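Local coordinates for biotin protein ligase-like protein of unknown function (Silicibacter sp., PDB 3BFM) that is of unknown function but resembles biotin protein ligases, belonging to the biotin/lipoate A/B protein ligase family, at residues A[101-106]-A[140-145]; A[53-58]-A[121-126]. All blocks are in the same frame, centred on the assembly; numbering follows the deposited sequence.

In the fold
Both contacts use the mixed sheet of the biotin/lipoate ligase-like domain: strand 102-111 carries a segment of contact 1 and its sheet neighbour 123-130 one of contact 2. Their centres nevertheless lie about 25 Å apart, on opposite sides of the chain's centre. Contact 2 is core: seven of its ten touching residues are buried, and four backbone hydrogen bonds join strands 48-55 and 123-130 among apolar side chains. Contact 1 is partly buried, with three buried and three exposed residues among ten. It fastens the loop 140-145 to the start of strand 102-111; two of its four direct hydrogen bonds end on loop carboxylates, and the guanidinium adds a proline contact and a water bridge, where contact 2 has backbone bonds alone.

Contact 1 of 2, residues A[101-106]-A[140-145]; sequences GARCGR and TPDETA
Arg103 meets the loop 140-145 with both backbone and side chain. Its N donates to Glu143 OE1 at 3.0 Å in a nearly straight bond (N-H...O 174°), on the anti side of the carboxylate; Glu143 gets there with CG beside its own backbone N and the chain extended beyond. The carbonyl O of Arg103 takes two donors, Glu143 N at 2.8 Å and Thr144 N. With CG anti to the backbone N (chi1 178°) and a bend at chi2, the arginine lays one guanidinium face over the proline ring, NH2 to Pro141 CG being 3.5 Å. NE donates a hydrogen bond to Gly105 O two residues on, 3.0 Å, from above the plane of that carbonyl. Asp142 OD1 accepts from Gly105 N at 2.9 Å, the donor well above the carboxylate plane, and a water bridges the same oxygen to Arg103 NH2. Replacing Arg103 by an alanine would probably uncover the Pro141 ring and leave Gly105 O and the water each short of a donor. Thr144 CG2 touches Ala102 CB and Cys104 CB, both at 3.6 Å, its OG1 bonding to Glu149; Cys104 SG lies 3.6 Å from Ala145 CA. The arrangement is a loop crossing the N-terminal start of strand 102-111, which is hydrogen-bonded on through Leu97 and Asp128 to strands 96-99 and 123-130; residues 101-105 and 141-145 run 99° apart, strand backbone groups meeting the loop's N-H groups and carboxylates.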
ATOM      1  N   GLY A 101      22.079   8.561 -22.934  1.00 25.18           N
ATOM      2  CA  GLY A 101      22.321   9.970 -23.187  1.00 27.48           C
ATOM      3  C   GLY A 101      21.261  10.712 -23.971  1.00 27.25           C
ATOM      4  O   GLY A 101      21.343  11.933 -24.098  1.00 30.40           O
ATOM      5  N   ALA A 102      20.271   9.994 -24.491  1.00 24.98           N
ATOM      6  CA  ALA A 102      19.221  10.566 -25.323  1.00 24.68           C
ATOM      7  C   ALA A 102      17.894  10.664 -24.585  1.00 25.03           C
ATOM      8  O   ALA A 102      17.500   9.747 -23.873  1.00 21.48           O
ATOM      9  CB  ALA A 102      19.033   9.740 -26.570  1.00 24.41           C
ATOM     10  N   ARG A 103      17.208  11.776 -24.809  1.00 21.07           N
ATOM     11  CA  ARG A 103      15.900  12.028 -24.228  1.00 21.38           C
ATOM     12  C   ARG A 103      14.939  10.953 -24.694  1.00 24.28           C
ATOM     13  O   ARG A 103      14.833  10.692 -25.886  1.00 22.21           O
ATOM     14  CB  ARG A 103      15.391  13.388 -24.647  1.00 23.26           C
ATOM     15  CG  ARG A 103      14.021  13.757 -24.160  1.00 21.07           C
ATOM     16  CD  ARG A 103      13.855  13.790 -22.575  1.00 18.19           C
ATOM     17  NE  ARG A 103      12.445  14.009 -22.319  1.00 22.49           N
ATOM     18  CZ  ARG A 103      11.834  15.183 -22.351  1.00 27.27           C
ATOM     19  NH1 ARG A 103      12.511  16.320 -22.516  1.00 27.15           N
ATOM     20  NH2 ARG A 103      10.527  15.222 -22.198  1.00 24.09           N
ATOM     21  N   CYS A 104      14.275  10.316 -23.732  1.00 23.19           N
ATOM     22  CA  CYS A 104      13.496   9.111 -23.988  1.00 21.67           C
ATOM     23  C   CYS A 104      12.459   9.037 -22.876  1.00 20.49           C
ATOM     24  O   CYS A 104      12.619   8.316 -21.907  1.00 22.57           O
ATOM     25  CB  CYS A 104      14.384   7.878 -23.976  1.00 21.09           C
ATOM     26  SG  CYS A 104      13.512   6.326 -24.440  1.00 23.09           S
ATOM     27  N   GLY A 105      11.442   9.862 -23.006  1.00 20.52           N
ATOM     28  CA  GLY A 105      10.359   9.880 -22.022  1.00 20.86           C
ATOM     29  C   GLY A 105      10.551  10.844 -20.881  1.00 20.33           C
ATOM     30  O   GLY A 105      11.501  11.638 -20.828  1.00 16.74           O
ATOM     31  N   ARG A 106       9.627  10.789 -19.942  1.00 15.89           N
ATOM     32  CA  ARG A 106       9.661  11.742 -18.828  1.00 17.32           C
ATOM     33  C   ARG A 106       8.749  11.284 -17.728  1.00 16.57           C
ATOM     34  O   ARG A 106       7.786  10.509 -17.957  1.00 19.01           O
ATOM     35  CB  ARG A 106       9.216  13.120 -19.271  1.00 16.97           C
ATOM     36  CG  ARG A 106       7.870  13.104 -19.801  1.00 18.96           C
ATOM     37  CD  ARG A 106       7.302  14.465 -20.107  1.00 27.05           C
ATOM     38  NE  ARG A 106       5.976  14.276 -20.693  1.00 34.69           N
ATOM     39  CZ  ARG A 106       5.162  15.272 -21.058  1.00 42.95           C
ATOM     40  NH1 ARG A 106       5.522  16.544 -20.878  1.00 39.31           N
ATOM     41  NH2 ARG A 106       3.978  14.983 -21.595  1.00 40.82           N
ATOM     42  N   THR A 140       7.623  16.256 -30.725  1.00 52.55           N
ATOM     43  CA  THR A 140       8.091  15.493 -29.572  1.00 49.82           C
ATOM     44  C   THR A 140       9.468  15.958 -29.118  1.00 45.57           C
ATOM     45  O   THR A 140      10.327  16.276 -29.951  1.00 45.13           O
ATOM     46  CB  THR A 140       8.185  13.979 -29.894  1.00 50.78           C
ATOM     47  OG1 THR A 140       8.481  13.250 -28.700  1.00 53.29           O
ATOM     48  CG2 THR A 140       9.276  13.697 -30.943  1.00 52.58           C
ATOM     49  N   PRO A 141       9.699  15.974 -27.794  1.00 40.29           N
ATOM     50  CA  PRO A 141      11.038  16.218 -27.298  1.00 37.78           C
ATOM     51  C   PRO A 141      11.929  14.965 -27.383  1.00 33.33           C
ATOM     52  O   PRO A 141      13.134  15.055 -27.221  1.00 32.39           O
ATOM     53  CB  PRO A 141      10.796  16.616 -25.831  1.00 38.07           C
ATOM     54  CG  PRO A 141       9.557  15.924 -25.449  1.00 42.08           C
ATOM     55  CD  PRO A 141       8.731  15.760 -26.699  1.00 40.93           C
ATOM     56  N   ASP A 142      11.351  13.794 -27.626  1.00 31.85           N
ATOM     57  CA  ASP A 142      12.130  12.551 -27.528  1.00 30.97           C
ATOM     58  C   ASP A 142      13.114  12.376 -28.668  1.00 30.88           C
ATOM     59  O   ASP A 142      12.765  12.583 -29.814  1.00 34.00           O
ATOM     60  CB  ASP A 142      11.188  11.337 -27.490  1.00 31.10           C
ATOM     61  CG  ASP A 142      10.271  11.342 -26.266  1.00 34.32           C
ATOM     62  OD1 ASP A 142      10.738  11.685 -25.154  1.00 30.19           O
ATOM     63  OD2 ASP A 142       9.076  11.014 -26.434  1.00 36.93           O
ATOM     64  N   GLU A 143      14.320  11.939 -28.343  1.00 29.51           N
ATOM     65  CA  GLU A 143      15.371  11.693 -29.320  1.00 30.20           C
ATOM     66  C   GLU A 143      15.562  10.212 -29.648  1.00 31.66           C
ATOM     67  O   GLU A 143      16.173   9.871 -30.661  1.00 31.32           O
ATOM     68  CB  GLU A 143      16.677  12.296 -28.797  1.00 30.63           C
ATOM     69  CG  GLU A 143      16.516  13.741 -28.400  1.00 33.59           C
ATOM     70  CD  GLU A 143      17.735  14.348 -27.692  1.00 35.27           C
ATOM     71  OE1 GLU A 143      18.319  13.738 -26.757  1.00 31.21           O
ATOM     72  OE2 GLU A 143      18.079  15.489 -28.066  1.00 53.69           O
ATOM     73  N   THR A 144      15.046   9.325 -28.799  1.00 26.55           N
ATOM     74  CA  THR A 144      15.125   7.892 -29.045  1.00 27.02           C
ATOM     75  C   THR A 144      13.887   7.236 -28.437  1.00 25.16           C
ATOM     76  O   THR A 144      12.934   7.914 -28.068  1.00 24.47           O
ATOM     77  CB  THR A 144      16.417   7.286 -28.464  1.00 26.10           C
ATOM     78  OG1 THR A 144      16.609   5.945 -28.953  1.00 29.55           O
ATOM     79  CG2 THR A 144      16.400   7.275 -26.943  1.00 27.80           C
ATOM     80  N   ALA A 145      13.912   5.916 -28.367  1.00 25.62           N
ATOM     81  CA  ALA A 145      12.830   5.139 -27.798  1.00 23.64           C
ATOM     82  C   ALA A 145      13.482   3.905 -27.211  1.00 22.49           C
ATOM     83  O   ALA A 145      14.557   3.491 -27.652  1.00 21.62           O
ATOM     84  CB  ALA A 145      11.802   4.760 -28.845  1.00 20.40           C
TER
HETATM   85  O   HOH W   1       9.197  12.765 -23.209  1.00 27.31           O

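Contact 2 of 2, residues A[53-58]-A[121-126]; sequences LVLAPE and DWLVVG
Trp122 meets the 53-58 segment through its backbone end and not its ring: CA makes a C-H...O contact with Leu55 O at 3.5 Å, while CG stands between the backbone N and the carbonyl carbon (chi1 59°), which turns the indole off that segment. At the indole's edge, in its plane, lies Val124 N, and NE1 is hydrogen-bonded to Glu32; Ala31 of helix 23-32 and Ala110 of strand 102-111 also touch this side chain. Segments 53-55 and 123-126 run antiparallel, their axes 155° apart in direction and 4.7 Å apart at closest approach. Leu53 with Val125 and Leu55 with Leu123 are hydrogen-bonded pairs, each closed by two backbone bonds; the shortest, Leu55 N to Leu123 O, is 2.8 Å. Val54 and Val124 form the non-hydrogen-bonded pair between them, their CG2 methyls 4.0 Å apart, and helix 23-32 covers this face through Ala27. On the other face Leu55 CD1 lies 4.3 Å from both Leu123 CD2 and Val125 CG2. Leu55 and Leu123 rest on Met67, Leu53 and Val125 on Cys71 of helix 67-82, and Leu55 also on Ile171 of helix 156-175 and Leu11 of the second subunit. The chemistry implies a strand pair in which Leu53, Leu55, Leu123 and Val125 bond to one another, Val54 and Val124 turn their backbone groups to the far-side neighbours, and aliphatic side chains bind helices to both faces.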
ATOM      1  N   LEU A  53       0.784   7.119 -10.836  1.00 15.76           N
ATOM      2  CA  LEU A  53       0.578   6.708  -9.434  0.70 17.59           C
ATOM      3  C   LEU A  53      -0.043   7.834  -8.633  1.00 16.49           C
ATOM      4  O   LEU A  53       0.457   8.984  -8.682  1.00 15.56           O
ATOM      5  CB  LEU A  53       1.904   6.446  -8.739  0.70 15.56           C
ATOM      6  CG  LEU A  53       3.008   5.721  -9.474  0.70 19.15           C
ATOM      7  CD1 LEU A  53       4.197   5.672  -8.529  0.70 23.43           C
ATOM      8  CD2 LEU A  53       2.545   4.321  -9.867  0.70 17.91           C
ATOM      9  N   VAL A  54      -1.093   7.501  -7.870  1.00 16.97           N
ATOM     10  CA  VAL A  54      -1.707   8.439  -6.913  1.00 17.38           C
ATOM     11  C   VAL A  54      -1.067   8.189  -5.543  1.00 17.72           C
ATOM     12  O   VAL A  54      -1.026   7.033  -5.060  1.00 20.54           O
ATOM     13  CB  VAL A  54      -3.237   8.265  -6.801  1.00 16.85           C
ATOM     14  CG1 VAL A  54      -3.804   9.142  -5.665  1.00 20.29           C
ATOM     15  CG2 VAL A  54      -3.918   8.543  -8.185  1.00 15.60           C
ATOM     16  N   LEU A  55      -0.559   9.279  -4.972  1.00 19.73           N
ATOM     17  CA  LEU A  55       0.104   9.312  -3.674  1.00 17.42           C
ATOM     18  C   LEU A  55      -0.544  10.373  -2.766  1.00 20.75           C
ATOM     19  O   LEU A  55      -1.221  11.303  -3.233  1.00 22.57           O
ATOM     20  CB  LEU A  55       1.573   9.662  -3.879  1.00 17.35           C
ATOM     21  CG  LEU A  55       2.294   8.778  -4.884  1.00 21.78           C
ATOM     22  CD1 LEU A  55       3.719   9.256  -5.166  1.00 29.46           C
ATOM     23  CD2 LEU A  55       2.307   7.361  -4.333  1.00 22.84           C
ATOM     24  N   ALA A  56      -0.330  10.225  -1.466  1.00 23.85           N
ATOM     25  CA  ALA A  56      -0.783  11.213  -0.491  1.00 25.52           C
ATOM     26  C   ALA A  56       0.166  11.337   0.705  1.00 25.66           C
ATOM     27  O   ALA A  56      -0.193  10.982   1.822  1.00 29.00           O
ATOM     28  CB  ALA A  56      -2.200  10.875  -0.028  1.00 26.59           C
ATOM     29  N   PRO A  57       1.376  11.879   0.488  1.00 26.48           N
ATOM     30  CA  PRO A  57       2.323  12.039   1.596  1.00 28.33           C
ATOM     31  C   PRO A  57       1.880  13.171   2.535  1.00 28.36           C
ATOM     32  O   PRO A  57       1.448  14.235   2.091  1.00 26.40           O
ATOM     33  CB  PRO A  57       3.637  12.368   0.903  1.00 29.73           C
ATOM     34  CG  PRO A  57       3.241  12.995  -0.385  1.00 29.38           C
ATOM     35  CD  PRO A  57       1.899  12.422  -0.782  1.00 24.36           C
ATOM     36  N   GLU A  58       1.950  12.927   3.831  1.00 29.75           N
ATOM     37  CA  GLU A  58       1.423  13.896   4.776  1.00 29.88           C
ATOM     38  C   GLU A  58       2.541  14.841   5.203  1.00 29.34           C
ATOM     39  O   GLU A  58       3.030  14.803   6.322  1.00 31.05           O
ATOM     40  CB  GLU A  58       0.763  13.176   5.941  1.00 32.88           C
ATOM     41  CG  GLU A  58      -0.522  12.507   5.521  1.00 40.67           C
ATOM     42  CD  GLU A  58      -0.832  11.282   6.340  1.00 52.70           C
ATOM     43  OE1 GLU A  58      -0.295  10.197   6.009  1.00 64.38           O
ATOM     44  OE2 GLU A  58      -1.620  11.408   7.303  1.00 64.89           O
ATOM     45  N   ASP A 121      -3.750  17.334  -0.714  1.00 20.99           N
ATOM     46  CA  ASP A 121      -4.689  16.223  -0.523  1.00 22.17           C
ATOM     47  C   ASP A 121      -4.239  15.051  -1.359  1.00 22.99           C
ATOM     48  O   ASP A 121      -4.611  13.922  -1.098  1.00 25.14           O
ATOM     49  CB  ASP A 121      -6.085  16.610  -0.970  1.00 22.91           C
ATOM     50  CG  ASP A 121      -6.724  17.710  -0.109  1.00 31.80           C
ATOM     51  OD1 ASP A 121      -6.305  17.923   1.047  1.00 35.96           O
ATOM     52  OD2 ASP A 121      -7.665  18.357  -0.617  1.00 43.50           O
ATOM     53  N   TRP A 122      -3.488  15.343  -2.421  1.00 19.52           N
ATOM     54  CA  TRP A 122      -3.010  14.299  -3.331  1.00 19.02           C
ATOM     55  C   TRP A 122      -1.856  14.779  -4.157  1.00 18.29           C
ATOM     56  O   TRP A 122      -1.686  15.968  -4.387  1.00 17.73           O
ATOM     57  CB  TRP A 122      -4.119  13.778  -4.241  1.00 19.00           C
ATOM     58  CG  TRP A 122      -4.759  14.806  -5.094  1.00 17.25           C
ATOM     59  CD1 TRP A 122      -5.948  15.459  -4.835  1.00 17.71           C
ATOM     60  CD2 TRP A 122      -4.313  15.296  -6.375  1.00 20.42           C
ATOM     61  NE1 TRP A 122      -6.235  16.316  -5.840  1.00 21.02           N
ATOM     62  CE2 TRP A 122      -5.260  16.246  -6.800  1.00 20.04           C
ATOM     63  CE3 TRP A 122      -3.195  15.054  -7.180  1.00 17.63           C
ATOM     64  CZ2 TRP A 122      -5.132  16.930  -7.989  1.00 22.09           C
ATOM     65  CZ3 TRP A 122      -3.079  15.728  -8.378  1.00 18.66           C
ATOM     66  CH2 TRP A 122      -4.040  16.666  -8.763  1.00 21.68           C
ATOM     67  N   LEU A 123      -1.101  13.801  -4.664  1.00 19.85           N
ATOM     68  CA  LEU A 123      -0.044  14.024  -5.600  1.00 18.66           C
ATOM     69  C   LEU A 123      -0.049  12.862  -6.598  1.00 16.90           C
ATOM     70  O   LEU A 123      -0.321  11.737  -6.221  1.00 16.48           O
ATOM     71  CB  LEU A 123       1.264  14.074  -4.830  1.00 23.25           C
ATOM     72  CG  LEU A 123       2.485  14.620  -5.540  1.00 30.33           C
ATOM     73  CD1 LEU A 123       3.332  15.508  -4.601  1.00 33.76           C
ATOM     74  CD2 LEU A 123       3.318  13.474  -6.137  1.00 38.11           C
ATOM     75  N   VAL A 124       0.219  13.149  -7.858  1.00 17.38           N
ATOM     76  CA  VAL A 124       0.294  12.101  -8.892  1.00 14.97           C
ATOM     77  C   VAL A 124       1.613  12.213  -9.609  1.00 15.76           C
ATOM     78  O   VAL A 124       2.030  13.318  -9.961  1.00 18.44           O
ATOM     79  CB  VAL A 124      -0.848  12.249  -9.939  1.00 16.44           C
ATOM     80  CG1 VAL A 124      -0.627  11.355 -11.160  1.00 17.70           C
ATOM     81  CG2 VAL A 124      -2.214  11.981  -9.278  1.00 13.02           C
ATOM     82  N   VAL A 125       2.279  11.074  -9.789  1.00 17.17           N
ATOM     83  CA  VAL A 125       3.475  10.991 -10.636  1.00 15.16           C
ATOM     84  C   VAL A 125       3.184  10.157 -11.855  1.00 15.80           C
ATOM     85  O   VAL A 125       2.713   9.031 -11.741  1.00 15.34           O
ATOM     86  CB  VAL A 125       4.674  10.403  -9.861  1.00 14.45           C
ATOM     87  CG1 VAL A 125       5.855  10.190 -10.799  1.00 17.16           C
ATOM     88  CG2 VAL A 125       5.007  11.318  -8.742  1.00 18.88           C
ATOM     89  N   GLY A 126       3.484  10.686 -13.029  1.00 15.68           N
ATOM     90  CA  GLY A 126       3.202   9.983 -14.264  1.00 19.31           C
ATOM     91  C   GLY A 126       4.461   9.668 -15.027  1.00 18.53           C
ATOM     92  O   GLY A 126       5.403  10.471 -15.013  1.00 23.08           O
TER